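Profilin-2 (Acanthamoeba castellanii, PDB 1F2K) binds monomeric actin and so regulates filament assembly, hindering polymerisation at high concentration and promoting it at low, and also binds PIP2. Local coordinates at residues G14-A19 with G107-V112; G85-K90 with G98-K103. All blocks are in the same frame, centred on the assembly; numbering follows the deposited sequence.

Interaction 1: residues G14-A19 with G107-V112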
loop_
_atom_site.group_PDB
_atom_site.type_symbol
_atom_site.label_atom_id
_atom_site.label_comp_id
_atom_site.label_asym_id
_atom_site.label_seq_id
_atom_site.Cartn_x
_atom_site.Cartn_y
_atom_site.Cartn_z
ATOM N N GLY A 14 1.359 12.412 -8.071
ATOM C CA GLY A 14 0.509 13.330 -7.322
ATOM C C GLY A 14 -0.692 12.668 -6.624
ATOM O O GLY A 14 -1.362 13.296 -5.803
ATOM N N ALA A 15 -0.961 11.404 -6.952
ATOM C CA ALA A 15 -2.077 10.657 -6.371
ATOM C C ALA A 15 -1.860 10.095 -4.966
ATOM O O ALA A 15 -2.829 9.792 -4.267
ATOM C CB ALA A 15 -2.460 9.530 -7.299
ATOM N N VAL A 16 -0.607 9.900 -4.567
ATOM C CA VAL A 16 -0.337 9.416 -3.213
ATOM C C VAL A 16 0.737 10.371 -2.731
ATOM O O VAL A 16 1.520 10.887 -3.540
ATOM C CB VAL A 16 0.178 7.952 -3.190
ATOM C CG1 VAL A 16 -0.798 7.079 -3.861
ATOM C CG2 VAL A 16 1.554 7.831 -3.866
ATOM N N THR A 17 0.786 10.619 -1.431
ATOM C CA THR A 17 1.759 11.574 -0.905
ATOM C C THR A 17 2.974 10.819 -0.439
ATOM O O THR A 17 4.046 11.384 -0.355
ATOM C CB THR A 17 1.204 12.420 0.303
ATOM O OG1 THR A 17 1.476 11.732 1.527
ATOM C CG2 THR A 17 -0.309 12.603 0.238
ATOM N N GLN A 18 2.809 9.530 -0.174
ATOM C CA GLN A 18 3.908 8.678 0.296
ATOM C C GLN A 18 3.678 7.240 -0.173
ATOM O O GLN A 18 2.524 6.815 -0.291
ATOM C CB GLN A 18 3.974 8.697 1.826
ATOM C CG GLN A 18 4.566 9.952 2.390
ATOM C CD GLN A 18 4.667 9.946 3.904
ATOM O OE1 GLN A 18 3.715 9.575 4.611
ATOM N NE2 GLN A 18 5.810 10.395 4.410
ATOM N N ALA A 19 4.744 6.486 -0.428
ATOM C CA ALA A 19 4.552 5.116 -0.908
ATOM C C ALA A 19 5.714 4.141 -0.713
ATOM O O ALA A 19 6.863 4.538 -0.676
ATOM C CB ALA A 19 4.136 5.156 -2.413
ATOM N N GLY A 107 -10.294 7.600 -4.420
ATOM C CA GLY A 107 -10.330 6.834 -5.659
ATOM C C GLY A 107 -9.261 7.242 -6.669
ATOM O O GLY A 107 -8.960 6.491 -7.584
ATOM N N THR A 108 -8.708 8.447 -6.544
ATOM C CA THR A 108 -7.633 8.871 -7.436
ATOM C C THR A 108 -6.401 8.060 -7.040
ATOM O O THR A 108 -5.628 7.601 -7.879
ATOM C CB THR A 108 -7.305 10.371 -7.252
ATOM O OG1 THR A 108 -8.320 11.152 -7.860
ATOM C CG2 THR A 108 -5.986 10.741 -7.889
ATOM N N ALA A 109 -6.226 7.885 -5.737
ATOM C CA ALA A 109 -5.080 7.152 -5.267
ATOM C C ALA A 109 -5.224 5.659 -5.573
ATOM O O ALA A 109 -4.227 5.008 -5.859
ATOM C CB ALA A 109 -4.894 7.380 -3.760
ATOM N N ALA A 110 -6.456 5.132 -5.522
ATOM C CA ALA A 110 -6.674 3.713 -5.729
ATOM C C ALA A 110 -6.353 3.396 -7.170
ATOM O O ALA A 110 -5.779 2.364 -7.461
ATOM C CB ALA A 110 -8.141 3.346 -5.434
ATOM N N ASN A 111 -6.759 4.285 -8.073
ATOM C CA ASN A 111 -6.513 4.101 -9.492
ATOM C C ASN A 111 -4.991 4.019 -9.777
ATOM O O ASN A 111 -4.512 3.111 -10.438
ATOM C CB ASN A 111 -7.143 5.249 -10.299
ATOM C CG ASN A 111 -8.660 5.154 -10.382
ATOM O OD1 ASN A 111 -9.265 4.126 -10.003
ATOM N ND2 ASN A 111 -9.295 6.218 -10.906
ATOM N N VAL A 112 -4.228 4.939 -9.234
ATOM C CA VAL A 112 -2.820 4.901 -9.498
ATOM C C VAL A 112 -2.191 3.606 -9.022
ATOM O O VAL A 112 -1.572 2.897 -9.816
ATOM C CB VAL A 112 -2.160 6.146 -8.879
ATOM C CG1 VAL A 112 -0.665 6.086 -8.941
ATOM C CG2 VAL A 112 -2.655 7.377 -9.678
#

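Interaction 2: residues G85-K90 with G98-K103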
loop_
_atom_site.group_PDB
_atom_site.type_symbol
_atom_site.label_atom_id
_atom_site.label_comp_id
_atom_site.label_asym_id
_atom_site.label_seq_id
_atom_site.Cartn_x
_atom_site.Cartn_y
_atom_site.Cartn_z
ATOM N N GLY A 85 -5.773 8.207 4.186
ATOM C CA GLY A 85 -5.922 6.780 3.953
ATOM C C GLY A 85 -4.750 6.154 3.224
ATOM O O GLY A 85 -3.797 6.821 2.821
ATOM N N VAL A 86 -4.826 4.850 3.037
ATOM C CA VAL A 86 -3.760 4.136 2.371
ATOM C C VAL A 86 -4.345 3.099 1.442
ATOM O O VAL A 86 -5.294 2.383 1.813
ATOM C CB VAL A 86 -2.874 3.416 3.400
ATOM C CG1 VAL A 86 -3.706 2.473 4.218
ATOM C CG2 VAL A 86 -1.772 2.643 2.696
ATOM N N ILE A 87 -3.800 3.027 0.224
ATOM C CA ILE A 87 -4.253 2.020 -0.751
ATOM C C ILE A 87 -3.166 0.947 -0.843
ATOM O O ILE A 87 -2.016 1.286 -1.154
ATOM C CB ILE A 87 -4.408 2.626 -2.154
ATOM C CG1 ILE A 87 -5.332 3.841 -2.114
ATOM C CG2 ILE A 87 -4.954 1.616 -3.086
ATOM C CD1 ILE A 87 -6.776 3.542 -1.801
ATOM N N THR A 88 -3.463 -0.319 -0.537
ATOM C CA THR A 88 -2.395 -1.325 -0.700
ATOM C C THR A 88 -2.942 -2.355 -1.624
ATOM O O THR A 88 -4.119 -2.628 -1.584
ATOM C CB THR A 88 -1.926 -1.990 0.602
ATOM O OG1 THR A 88 -2.934 -2.872 1.088
ATOM C CG2 THR A 88 -1.597 -0.923 1.629
ATOM N N VAL A 89 -2.076 -2.871 -2.488
ATOM C CA VAL A 89 -2.427 -3.876 -3.489
ATOM C C VAL A 89 -1.335 -4.917 -3.544
ATOM O O VAL A 89 -0.141 -4.569 -3.403
ATOM C CB VAL A 89 -2.546 -3.265 -4.885
ATOM C CG1 VAL A 89 -3.111 -4.310 -5.880
ATOM C CG2 VAL A 89 -3.411 -2.052 -4.829
ATOM N N LYS A 90 -1.756 -6.172 -3.750
ATOM C CA LYS A 90 -0.862 -7.326 -3.801
ATOM C C LYS A 90 -0.544 -7.882 -5.177
ATOM O O LYS A 90 -1.463 -8.258 -5.941
ATOM C CB LYS A 90 -1.438 -8.464 -2.970
ATOM C CG LYS A 90 -0.639 -9.776 -3.041
ATOM C CD LYS A 90 -1.249 -10.755 -2.040
ATOM C CE LYS A 90 -0.635 -12.154 -2.058
ATOM N NZ LYS A 90 -1.130 -12.985 -0.913
ATOM N N GLY A 98 0.388 2.845 -0.989
ATOM C CA GLY A 98 0.333 4.273 -1.251
ATOM C C GLY A 98 -0.621 5.037 -0.331
ATOM O O GLY A 98 -1.833 4.741 -0.273
ATOM N N VAL A 99 -0.098 6.041 0.366
ATOM C CA VAL A 99 -0.893 6.846 1.283
ATOM C C VAL A 99 -1.219 8.173 0.614
ATOM O O VAL A 99 -0.448 8.688 -0.189
ATOM C CB VAL A 99 -0.165 7.113 2.672
ATOM C CG1 VAL A 99 0.626 5.873 3.119
ATOM C CG2 VAL A 99 0.727 8.296 2.593
ATOM N N TYR A 100 -2.369 8.726 0.946
ATOM C CA TYR A 100 -2.779 9.978 0.355
ATOM C C TYR A 100 -3.287 10.797 1.508
ATOM O O TYR A 100 -3.670 10.254 2.541
ATOM C CB TYR A 100 -3.873 9.723 -0.676
ATOM C CG TYR A 100 -5.064 8.983 -0.119
ATOM C CD1 TYR A 100 -6.050 9.659 0.607
ATOM C CD2 TYR A 100 -5.213 7.611 -0.306
ATOM C CE1 TYR A 100 -7.155 8.984 1.128
ATOM C CE2 TYR A 100 -6.315 6.922 0.212
ATOM C CZ TYR A 100 -7.285 7.622 0.930
ATOM O OH TYR A 100 -8.375 6.959 1.452
ATOM N N ASN A 101 -3.283 12.105 1.341
ATOM C CA ASN A 101 -3.703 12.989 2.411
ATOM C C ASN A 101 -4.983 13.689 2.034
ATOM O O ASN A 101 -5.544 13.472 0.957
ATOM C CB ASN A 101 -2.631 14.041 2.644
ATOM C CG ASN A 101 -2.360 14.883 1.397
ATOM O OD1 ASN A 101 -2.995 14.681 0.356
ATOM N ND2 ASN A 101 -1.428 15.829 1.492
ATOM N N GLU A 102 -5.408 14.557 2.938
ATOM C CA GLU A 102 -6.607 15.346 2.765
ATOM C C GLU A 102 -6.835 15.779 1.319
ATOM O O GLU A 102 -7.895 15.505 0.741
ATOM C CB GLU A 102 -6.496 16.590 3.634
ATOM C CG GLU A 102 -6.708 16.323 5.112
ATOM C CD GLU A 102 -7.833 17.197 5.672
ATOM O OE1 GLU A 102 -8.080 18.275 5.047
ATOM O OE2 GLU A 102 -8.442 16.815 6.715
ATOM N N LYS A 103 -5.821 16.460 0.767
ATOM C CA LYS A 103 -5.823 17.012 -0.594
ATOM C C LYS A 103 -6.065 16.029 -1.736
ATOM O O LYS A 103 -6.265 16.447 -2.873
ATOM C CB LYS A 103 -4.500 17.749 -0.881
ATOM C CG LYS A 103 -4.282 19.062 -0.131
ATOM C CD LYS A 103 -3.680 18.847 1.264
ATOM C CE LYS A 103 -2.940 20.110 1.731
ATOM N NZ LYS A 103 -2.443 20.044 3.147
#

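Interaction 1: residues G14-A19 with G107-V112
A15 lies against the first turns of helix 106-121, its CB meeting methyl groups from T108 and V112, one turn apart. Both residues direct their CB toward the loop. In T108 the methyl, not the hydroxyl, does the touching: with OG1 at chi1 -75°, CG2 falls anti to the backbone N and lies 3.8 Å from A15 CB. V112 has CG1 anti to its backbone N (chi1 172°), which leaves CG2 beside that N and turned to the loop. The 3.2 Å between V112 CG2 and A15 CB is tighter than usual van der Waals contact, possibly a slight error of the model. A109, next to T108 in sequence, turns its CB along the loop rather than at it and meets the backbone, 3.2 Å from A15 O; V16 CG1 stands more loosely, 4.1 Å from A109 CB. V16 also packs on L10 of helix 2-11, as V112 does, while A109 reaches Y100 of the sheet. Small residues suit this close approach of loop and helix: A15 and A109 bring their CA atoms to 4.7 Å. With methyl contacts and no hydrogen bonds between the segments, the join probably depends on close fit and burial of apolar surface rather than on polar bonds.

Interaction 2: residues G85-K90 with G98-K103
The ring of Y100 lies flat over G85 on the adjacent antiparallel strand. G85 CA is 3.9 Å from the ring centroid and 29° off its normal, a CH-pi contact over the face; G85 O lies under the same ring nearer its rim. A chi1 of 56° sets Y100 CG between its own backbone N and carbonyl carbon, and this swings the ring across the neighbouring strand. Glycine suits position 85, because a CB there would run into Y100 OH. I87, two residues on, points to the same side of the sheet and crosses the tyrosine side chain at about a right angle, its CD1 at the ring edge, 4.0 Å from Y100 CE2. G98, facing I87, adds no side chain to that side. On the other face V86 and V99 form the non-hydrogen-bonded pair, with V86 CG2 4.0 Å from V99 CG1. I87/G98 and G85/Y100 are hydrogen-bonded pairs: I87 N to G98 O is short, 2.7 Å, and nearly straight, whereas G85 N to Y100 O is weak. An aromatic ring folded over a cross-strand glycine recalls the aromatic rescue of glycine in antiparallel sheets, here within the hairpin of strands 84-90 and 94-100 in the central sheet of the profilin fold.

In the fold
The centres of the two interactions are about 6 Å apart, and both reach the same antiparallel sheet, in which strand 94-100 lies between 18-23 and 84-90. Along the chain interaction 2 is nested within the loop that interaction 1 closes: 14-19 comes first, then the hairpin strands, then helix 106-121, the next element after strand 94-100 across a short loop. T17 and Q18 both face V99 in a classic beta bulge, with probable hydrogen bonds from T17 N to V99 O and from V99 N to Q18 O. A109 and A110 pack on I87. The side chain of K115, a residue of the actin-binding site, is about 6 Å from that of V112, so the contacts probably help hold its helix on the sheet.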